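Local coordinates for nitrilotriacetate monooxygenase component B (Bacillus cereus ATCC 14579, PDB 3BPK), which probably binds FMN and serves as the flavin reductase component of a monooxygenase system, at residues K81-V86 against E122-P127; N133-C138 against R164-E169. All coordinates share one frame; numbering follows the deposited sequence.

Interaction 1: K81-V86 against E122-P127; sequences KGEFVV and EVISVP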
loop_
_atom_site.group_PDB
_atom_site.type_symbol
_atom_site.label_atom_id
_atom_site.label_comp_id
_atom_site.label_asym_id
_atom_site.label_seq_id
_atom_site.Cartn_x
_atom_site.Cartn_y
_atom_site.Cartn_z
ATOM N N LYS B 81 -20.915 5.692 9.192
ATOM C CA LYS B 81 -21.018 7.061 8.614
ATOM C C LYS B 81 -20.863 7.110 7.092
ATOM O O LYS B 81 -21.308 8.080 6.457
ATOM C CB LYS B 81 -19.987 8.032 9.189
ATOM C CG LYS B 81 -20.026 8.299 10.696
ATOM C CD LYS B 81 -21.223 9.055 11.113
ATOM C CE LYS B 81 -20.990 9.730 12.456
ATOM N NZ LYS B 81 -22.317 10.285 12.913
ATOM N N GLY B 82 -20.211 6.101 6.517
ATOM C CA GLY B 82 -19.830 6.123 5.105
ATOM C C GLY B 82 -18.757 7.160 4.779
ATOM O O GLY B 82 -18.594 7.561 3.613
ATOM N N GLU B 83 -18.013 7.585 5.800
ATOM C CA GLU B 83 -17.096 8.752 5.694
ATOM C C GLU B 83 -15.932 8.546 6.637
ATOM O O GLU B 83 -16.091 7.949 7.711
ATOM C CB GLU B 83 -17.827 10.049 6.156
ATOM C CG GLU B 83 -19.023 10.422 5.275
ATOM C CD GLU B 83 -19.775 11.622 5.815
ATOM O OE1 GLU B 83 -19.540 11.972 6.985
ATOM O OE2 GLU B 83 -20.587 12.182 5.050
ATOM N N PHE B 84 -14.771 9.079 6.254
ATOM C CA PHE B 84 -13.596 9.081 7.132
ATOM C C PHE B 84 -12.572 10.016 6.532
ATOM O O PHE B 84 -12.677 10.372 5.348
ATOM C CB PHE B 84 -13.021 7.648 7.343
ATOM C CG PHE B 84 -12.679 6.900 6.057
ATOM C CD1 PHE B 84 -11.345 6.850 5.593
ATOM C CD2 PHE B 84 -13.674 6.223 5.322
ATOM C CE1 PHE B 84 -11.021 6.134 4.422
ATOM C CE2 PHE B 84 -13.336 5.499 4.165
ATOM C CZ PHE B 84 -12.031 5.460 3.720
ATOM N N VAL B 85 -11.603 10.455 7.339
ATOM C CA VAL B 85 -10.551 11.322 6.774
ATOM C C VAL B 85 -9.211 10.587 6.822
ATOM O O VAL B 85 -8.843 10.020 7.874
ATOM C CB VAL B 85 -10.439 12.665 7.564
ATOM C CG1 VAL B 85 -9.355 13.603 6.953
ATOM C CG2 VAL B 85 -11.793 13.432 7.569
ATOM N N VAL B 86 -8.462 10.661 5.717
ATOM C CA VAL B 86 -7.136 10.046 5.650
ATOM C C VAL B 86 -6.099 11.161 5.631
ATOM O O VAL B 86 -6.137 12.022 4.730
ATOM C CB VAL B 86 -6.985 9.167 4.393
ATOM C CG1 VAL B 86 -5.525 8.644 4.318
ATOM C CG2 VAL B 86 -7.985 8.011 4.446
ATOM N N GLU B 122 -15.302 19.806 4.841
ATOM C CA GLU B 122 -16.151 20.629 3.964
ATOM C C GLU B 122 -17.306 19.830 3.341
ATOM O O GLU B 122 -18.447 20.344 3.245
ATOM C CB GLU B 122 -15.295 21.222 2.829
ATOM C CG GLU B 122 -14.267 22.241 3.309
ATOM C CD GLU B 122 -13.320 22.714 2.199
ATOM O OE1 GLU B 122 -13.589 22.422 1.025
ATOM O OE2 GLU B 122 -12.344 23.394 2.503
ATOM N N VAL B 123 -17.031 18.576 2.950
ATOM C CA VAL B 123 -17.996 17.751 2.215
ATOM C C VAL B 123 -18.593 16.713 3.150
ATOM O O VAL B 123 -19.804 16.524 3.199
ATOM C CB VAL B 123 -17.341 17.037 0.972
ATOM C CG1 VAL B 123 -18.338 16.144 0.272
ATOM C CG2 VAL B 123 -16.729 18.044 0.015
ATOM N N ILE B 124 -17.739 16.056 3.925
ATOM C CA ILE B 124 -18.211 15.010 4.836
ATOM C C ILE B 124 -18.369 15.583 6.234
ATOM O O ILE B 124 -17.962 16.727 6.482
ATOM C CB ILE B 124 -17.229 13.790 4.839
ATOM C CG1 ILE B 124 -15.821 14.185 5.326
ATOM C CG2 ILE B 124 -17.157 13.163 3.440
ATOM C CD1 ILE B 124 -14.895 12.964 5.470
ATOM N N SER B 125 -18.950 14.760 7.116
ATOM C CA SER B 125 -19.315 15.104 8.503
ATOM C C SER B 125 -18.339 14.555 9.557
ATOM O O SER B 125 -18.622 14.568 10.771
ATOM C CB SER B 125 -20.720 14.565 8.823
ATOM O OG SER B 125 -20.657 13.203 9.198
ATOM N N VAL B 126 -17.208 14.025 9.104
ATOM C CA VAL B 126 -16.158 13.558 9.997
ATOM C C VAL B 126 -15.004 14.564 9.977
ATOM O O VAL B 126 -14.459 14.862 8.905
ATOM C CB VAL B 126 -15.621 12.203 9.498
ATOM C CG1 VAL B 126 -14.372 11.803 10.275
ATOM C CG2 VAL B 126 -16.702 11.136 9.573
ATOM N N PRO B 127 -14.646 15.111 11.149
ATOM C CA PRO B 127 -13.509 16.036 11.202
ATOM C C PRO B 127 -12.173 15.331 10.954
ATOM O O PRO B 127 -12.058 14.110 11.186
ATOM C CB PRO B 127 -13.492 16.507 12.652
ATOM C CG PRO B 127 -14.805 16.161 13.216
ATOM C CD PRO B 127 -15.310 14.963 12.466
#
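E83, the first residue of strand 83-88, reaches across to the loop 122-127, which covers this strand of the curled antiparallel sheet of the flavin reductase-like, FMN-binding fold. The touching parts run obliquely to each other and no backbone-to-backbone hydrogen bond joins them, so the contact is that of a loop laid over a strand and rests largely on side chains. The course of E83 shows how. Its CB lies 3.8 Å from V126 CG2, and E83 CG passes I124 CG2 at the same separation. With CG anti to the carbonyl carbon (chi1 -63°) and the chain extended beyond it, the aliphatic part runs past I124 in the opposite direction, until E83 CD comes to 3.5 Å from I124 CB. At the tip, E83 OE1 accepts from the backbone S125 N at 2.9 Å, with an N-H...O angle of 157°. The amide meets OE1 from above the carboxylate plane, 47° out of it, whereas the second donor, the hydroxyl of the same serine, comes on the syn side and close to the plane. The two thus approach OE1 from different directions, and where both are present they should restrict rotation of the carboxylate.

Further along the strand, V85 supplies the apolar half. V85 CG2 packs on I124 CD1 at 3.8 Å and lies beside the carbonyl oxygens of V126 and P127. E137 OE1 accepts from the amides of V123 and I124, while P127 O bonds T34 OG1 on the neighbouring strand 28-36. In the modelled one of its two conformers, S125 OG, placed between its own backbone N and carbonyl carbon, donates to E83 OE1 over 2.8 Å.

Interaction 2: N133-C138 against R164-E169; sequences NIRMEC and RFHVAE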
loop_
_atom_site.group_PDB
_atom_site.type_symbol
_atom_site.label_atom_id
_atom_site.label_comp_id
_atom_site.label_asym_id
_atom_site.label_seq_id
_atom_site.Cartn_x
_atom_site.Cartn_y
_atom_site.Cartn_z
ATOM N N ASN B 133 -0.365 18.166 7.209
ATOM C CA ASN B 133 -0.083 19.045 6.086
ATOM C C ASN B 133 -0.857 18.625 4.813
ATOM O O ASN B 133 -1.040 19.414 3.894
ATOM C CB ASN B 133 1.436 19.103 5.855
ATOM C CG ASN B 133 2.167 19.809 7.008
ATOM O OD1 ASN B 133 2.231 21.037 7.028
ATOM N ND2 ASN B 133 2.707 19.041 7.969
ATOM N N ILE B 134 -1.273 17.354 4.747
ATOM C CA ILE B 134 -2.116 16.908 3.640
ATOM C C ILE B 134 -3.153 15.991 4.250
ATOM O O ILE B 134 -2.828 15.074 5.037
ATOM C CB ILE B 134 -1.330 16.115 2.546
ATOM C CG1 ILE B 134 -0.194 16.960 1.933
ATOM C CG2 ILE B 134 -2.328 15.593 1.425
ATOM C CD1 ILE B 134 0.703 16.180 0.957
ATOM N N ARG B 135 -4.409 16.270 3.944
ATOM C CA ARG B 135 -5.469 15.341 4.318
ATOM C C ARG B 135 -6.537 15.243 3.260
ATOM O O ARG B 135 -6.720 16.152 2.424
ATOM C CB ARG B 135 -6.033 15.685 5.674
ATOM C CG ARG B 135 -6.953 16.893 5.703
ATOM C CD ARG B 135 -7.458 17.164 7.139
ATOM N NE ARG B 135 -8.567 18.104 7.067
ATOM C CZ ARG B 135 -8.445 19.425 6.875
ATOM N NH1 ARG B 135 -7.258 20.019 6.825
ATOM N NH2 ARG B 135 -9.543 20.144 6.745
HETATM N N MSE B 136 -7.242 14.120 3.287
HETATM C CA MSE B 136 -8.201 13.791 2.242
HETATM C C MSE B 136 -9.501 13.368 2.871
HETATM O O MSE B 136 -9.539 12.404 3.638
HETATM C CB MSE B 136 -7.653 12.607 1.430
HETATM C CG MSE B 136 -6.411 13.015 0.579
HETATM SE SE MSE B 136 -5.457 11.468 -0.112
HETATM C CE MSE B 136 -4.519 11.082 1.540
ATOM N N GLU B 137 -10.568 14.088 2.542
ATOM C CA GLU B 137 -11.900 13.688 3.002
ATOM C C GLU B 137 -12.312 12.554 2.105
ATOM O O GLU B 137 -12.240 12.679 0.856
ATOM C CB GLU B 137 -12.906 14.827 2.850
ATOM C CG GLU B 137 -12.555 16.060 3.672
ATOM C CD GLU B 137 -13.557 17.201 3.494
ATOM O OE1 GLU B 137 -14.739 16.923 3.186
ATOM O OE2 GLU B 137 -13.139 18.359 3.719
ATOM N N CYS B 138 -12.719 11.445 2.740
ATOM C CA CYS B 138 -13.148 10.275 1.959
ATOM C C CYS B 138 -14.578 9.836 2.228
ATOM O O CYS B 138 -15.075 9.929 3.375
ATOM C CB CYS B 138 -12.253 9.089 2.259
ATOM S SG CYS B 138 -10.535 9.344 1.720
ATOM N N ARG B 164 -12.421 15.530 -1.180
ATOM C CA ARG B 164 -11.727 16.820 -1.023
ATOM C C ARG B 164 -10.289 16.584 -0.622
ATOM O O ARG B 164 -10.018 15.732 0.232
ATOM C CB ARG B 164 -12.399 17.692 0.045
ATOM C CG ARG B 164 -11.972 19.166 -0.017
ATOM C CD ARG B 164 -12.541 19.788 -1.310
ATOM N NE ARG B 164 -13.868 20.388 -1.135
ATOM C CZ ARG B 164 -14.958 20.077 -1.830
ATOM N NH1 ARG B 164 -14.935 19.091 -2.737
ATOM N NH2 ARG B 164 -16.096 20.750 -1.597
ATOM N N PHE B 165 -9.381 17.321 -1.263
ATOM C CA PHE B 165 -7.983 17.343 -0.860
ATOM C C PHE B 165 -7.755 18.652 -0.114
ATOM O O PHE B 165 -8.282 19.703 -0.540
ATOM C CB PHE B 165 -7.058 17.396 -2.056
ATOM C CG PHE B 165 -6.942 16.111 -2.827
ATOM C CD1 PHE B 165 -6.073 15.108 -2.403
ATOM C CD2 PHE B 165 -7.629 15.946 -4.034
ATOM C CE1 PHE B 165 -5.896 13.942 -3.176
ATOM C CE2 PHE B 165 -7.474 14.789 -4.782
ATOM C CZ PHE B 165 -6.598 13.784 -4.344
ATOM N N HIS B 166 -6.960 18.603 0.963
ATOM C CA HIS B 166 -6.501 19.797 1.692
ATOM C C HIS B 166 -4.988 19.700 1.725
ATOM O O HIS B 166 -4.447 18.716 2.225
ATOM C CB HIS B 166 -7.009 19.787 3.118
ATOM C CG HIS B 166 -8.506 19.819 3.221
ATOM N ND1 HIS B 166 -9.222 20.997 3.159
ATOM C CD2 HIS B 166 -9.420 18.821 3.317
ATOM C CE1 HIS B 166 -10.519 20.719 3.253
ATOM N NE2 HIS B 166 -10.665 19.405 3.340
ATOM N N VAL B 167 -4.296 20.695 1.164
ATOM C CA VAL B 167 -2.840 20.619 0.988
ATOM C C VAL B 167 -2.167 21.895 1.459
ATOM O O VAL B 167 -2.586 22.976 1.044
ATOM C CB VAL B 167 -2.458 20.383 -0.497
ATOM C CG1 VAL B 167 -0.933 20.305 -0.662
ATOM C CG2 VAL B 167 -3.176 19.108 -1.092
ATOM N N ALA B 168 -1.143 21.791 2.300
ATOM C CA ALA B 168 -0.423 22.996 2.749
ATOM C C ALA B 168 0.152 23.749 1.543
ATOM O O ALA B 168 0.803 23.161 0.677
ATOM C CB ALA B 168 0.679 22.631 3.760
ATOM N N GLU B 169 -0.100 25.073 1.490
ATOM C CA GLU B 169 0.286 25.827 0.307
ATOM C C GLU B 169 1.797 25.737 0.093
ATOM O O GLU B 169 2.249 25.660 -1.065
ATOM C CB GLU B 169 -0.173 27.294 0.392
ATOM C CG GLU B 169 0.053 28.095 -0.915
ATOM C CD GLU B 169 1.452 28.740 -1.045
ATOM O OE1 GLU B 169 2.245 28.736 -0.074
ATOM O OE2 GLU B 169 1.749 29.262 -2.146
#
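The guanidinium of R135 lies flat on the imidazole of H166, an arginine-on-histidine stack with the planes only 6° apart and the group centres separated by 3.9 Å. R135 NH2 sits over the centre of the H166 ring, 3.5 Å above its plane. Because R135 CG stands between the backbone N and the carbonyl carbon (chi1 75°) and the chain is extended from there to NE, the head is brought up against the ring of its strand neighbour. A carboxylate fixes the same imidazole at its edge: H166 NE2 donates to E137 OE2 at 2.7 Å, and an angle at hydrogen of 168°, with the partner in the ring plane, shows a nearly straight bond. E137 OE2 is met on its anti side and also accepts from E122 N. These donors would be expected to favour an ionised carboxylate, and the histidine is held by one face and one edge.

On the other face of the sheet, M136 CG packs on F165 CD1 at 3.7 Å. The selenium of this selenomethionine lies 5.1 Å from the F165 ring centroid in an oblique Met-aromatic contact, and I134 touches V167 beside it.

Between these layers the backbones pair regularly: R135 and H166 exchange N-H...O bonds, E137 N reaches R164 O, and A168 N reaches N133 O at 2.9 Å. M136-F165 and I134-V167 are the non-hydrogen-bonded pairs. Residues 165-168 pair in turn with a strand of the second subunit, carrying the sheet across the interface. With the strands running antiparallel, this is the open end of the hairpin 134-146/155-168 in the flavin reductase-like fold.

Interaction 1 precedes interaction 2 along the chain, and their centres lie about 12 Å apart on the same side of the chain's centre, within the flavin reductase-like domain. They share one sheet: strand 83-88 pairs antiparallel with strand 134-146, and V86 O to M136 N and F84 O to C138 N, each at 2.8 Å, are probable hydrogen bonds between them. Strand 155-168 follows on the other side of 134-146, giving the order 83-88, 134-146, 155-168. The loop 122-127 ties the two contacts together again: E122, from interaction 1, forms a salt bridge with the modelled conformer of R164, from interaction 2, and also packs on H166. The loop thus reaches the strand whose residues 165-168 continue the sheet into the second subunit.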